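Local coordinates for protein GlcNAc-alpha-1,4-Gal-releasing endo-beta-galactosidase (Clostridium perfringens, PDB 1UPS) that probably hydrolyses O-glycosyl bonds as a calcium-binding family 16 endo-beta-galactosidase that releases GlcNAc-alpha-1,4-Gal, at residues A[124-128]-A[129-133]. Numbering follows the deposited sequence.
Sequences YTTKY and GYFEI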
loop_
_atom_site.group_PDB
_atom_site.type_symbol
_atom_site.label_atom_id
_atom_site.label_comp_id
_atom_site.label_asym_id
_atom_site.label_seq_id
_atom_site.Cartn_x
_atom_site.Cartn_y
_atom_site.Cartn_z
ATOM N N TYR A 124 14.668 11.286 8.949
ATOM C CA TYR A 124 13.322 11.680 8.555
ATOM C C TYR A 124 12.285 10.728 9.127
ATOM O O TYR A 124 12.229 9.553 8.752
ATOM C CB TYR A 124 13.168 11.748 7.025
ATOM C CG TYR A 124 11.813 12.307 6.613
ATOM C CD1 TYR A 124 11.484 13.642 6.876
ATOM C CD2 TYR A 124 10.856 11.498 5.984
ATOM C CE1 TYR A 124 10.241 14.161 6.515
ATOM C CE2 TYR A 124 9.597 12.001 5.633
ATOM C CZ TYR A 124 9.308 13.340 5.898
ATOM O OH TYR A 124 8.087 13.864 5.550
ATOM N N THR A 125 11.476 11.239 10.046
ATOM C CA THR A 125 10.343 10.491 10.570
ATOM C C THR A 125 9.126 11.399 10.473
ATOM O O THR A 125 9.211 12.599 10.801
ATOM C CB THR A 125 10.563 10.105 12.053
ATOM O OG1 THR A 125 10.889 11.284 12.798
ATOM C CG2 THR A 125 11.813 9.190 12.222
ATOM N N THR A 126 7.988 10.847 10.066
ATOM C CA THR A 126 6.788 11.675 9.904
ATOM C C THR A 126 5.500 10.858 10.028
ATOM O O THR A 126 5.544 9.631 9.952
ATOM C CB THR A 126 6.871 12.452 8.547
ATOM O OG1 THR A 126 6.043 13.631 8.590
ATOM C CG2 THR A 126 6.268 11.638 7.401
ATOM N N LYS A 127 4.371 11.541 10.229
ATOM C CA LYS A 127 3.060 10.888 10.215
ATOM C C LYS A 127 2.212 11.517 9.104
ATOM O O LYS A 127 1.999 12.739 9.097
ATOM C CB LYS A 127 2.380 11.047 11.586
ATOM C CG LYS A 127 0.948 10.496 11.666
ATOM C CD LYS A 127 0.289 10.699 13.058
ATOM C CE LYS A 127 0.128 12.167 13.418
ATOM N NZ LYS A 127 -0.256 12.348 14.858
ATOM N N TYR A 128 1.727 10.660 8.192
ATOM C CA TYR A 128 0.899 11.019 7.024
ATOM C C TYR A 128 1.663 11.693 5.890
ATOM O O TYR A 128 2.709 12.307 6.110
ATOM C CB TYR A 128 -0.323 11.875 7.398
ATOM C CG TYR A 128 -1.137 11.304 8.547
ATOM C CD1 TYR A 128 -1.594 12.132 9.576
ATOM C CD2 TYR A 128 -1.438 9.940 8.604
ATOM C CE1 TYR A 128 -2.332 11.621 10.627
ATOM C CE2 TYR A 128 -2.183 9.408 9.668
ATOM C CZ TYR A 128 -2.619 10.260 10.678
ATOM O OH TYR A 128 -3.357 9.749 11.730
ATOM N N GLY A 129 1.118 11.580 4.681
ATOM C CA GLY A 129 1.677 12.296 3.537
ATOM C C GLY A 129 1.620 11.486 2.257
ATOM O O GLY A 129 1.091 10.363 2.242
ATOM N N TYR A 130 2.178 12.067 1.189
ATOM C CA TYR A 130 2.275 11.404 -0.113
ATOM C C TYR A 130 3.746 11.040 -0.335
ATOM O O TYR A 130 4.599 11.922 -0.455
ATOM C CB TYR A 130 1.778 12.350 -1.244
ATOM C CG TYR A 130 1.545 11.606 -2.558
ATOM C CD1 TYR A 130 2.602 11.313 -3.424
ATOM C CD2 TYR A 130 0.280 11.146 -2.899
ATOM C CE1 TYR A 130 2.390 10.593 -4.624
ATOM C CE2 TYR A 130 0.063 10.429 -4.078
ATOM C CZ TYR A 130 1.114 10.163 -4.940
ATOM O OH TYR A 130 0.859 9.458 -6.104
ATOM N N PHE A 131 4.044 9.740 -0.333
ATOM C CA PHE A 131 5.421 9.236 -0.365
ATOM C C PHE A 131 5.696 8.623 -1.723
ATOM O O PHE A 131 4.854 7.883 -2.215
ATOM C CB PHE A 131 5.548 8.127 0.682
ATOM C CG PHE A 131 5.366 8.610 2.099
ATOM C CD1 PHE A 131 4.102 8.945 2.590
ATOM C CD2 PHE A 131 6.477 8.755 2.936
ATOM C CE1 PHE A 131 3.951 9.419 3.915
ATOM C CE2 PHE A 131 6.343 9.219 4.245
ATOM C CZ PHE A 131 5.085 9.549 4.746
ATOM N N GLU A 132 6.853 8.905 -2.329
ATOM C CA GLU A 132 7.068 8.436 -3.699
ATOM C C GLU A 132 8.520 8.083 -3.951
ATOM O O GLU A 132 9.422 8.806 -3.494
ATOM C CB GLU A 132 6.617 9.535 -4.681
ATOM C CG GLU A 132 6.787 9.211 -6.167
ATOM C CD GLU A 132 6.190 10.305 -7.048
ATOM O OE1 GLU A 132 6.944 10.908 -7.864
ATOM O OE2 GLU A 132 4.966 10.576 -6.929
ATOM N N ILE A 133 8.756 6.973 -4.653
ATOM C CA ILE A 133 10.077 6.717 -5.223
ATOM C C ILE A 133 9.944 6.451 -6.715
ATOM O O ILE A 133 8.856 6.097 -7.213
ATOM C CB ILE A 133 10.818 5.540 -4.526
ATOM C CG1 ILE A 133 10.152 4.178 -4.866
ATOM C CG2 ILE A 133 10.964 5.829 -2.998
ATOM C CD1 ILE A 133 10.958 2.902 -4.351
#
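The backbone makes a wide U-bend from K127 to Y130, with Y128 and G129 both at positive phi (74° and 143°), which brings the ring of F131 against T126 and the carbonyl group of Y128 with no hydrogen bond between the two segments. The bend leads a loop into strand 129-136 of the antiparallel beta sandwich of glycoside hydrolase family 16. G129 is nearly fully extended and takes backbone angles that suit glycine, since a side-chain carbon there would be jammed against Y128 O. F131 fills the inside of the bend; its CG lies beside its own backbone N and opposite the carbonyl carbon, which carries the ring back toward the loop. The ring presents its rim, not a face, to the loop: T126 CG2 meets F131 CZ at 3.6 Å and F131 CE2 at 4.0 Å, near the ring plane. Farther round the same rim, F131 CE1 lies 3.8 Å from Y128 C, and F131 CZ is 3.9 Å from Y128 O. Beyond the loop, V276, W148 and M150 also touch F131, which thus joins the loop to strands from both sheets. The T126 branches divide the work: the methyl packs on the ring, while OG1, anti to the backbone N (chi1 -157°), hydrogen-bonds K278 NZ. The same amine binds Y128 O, so one lysine of strand 267-279 holds the loop at two points. The Y128 ring turns outward, edge-to-face with W221, and K127 CG sits 3.5 Å above the centre of one of its faces.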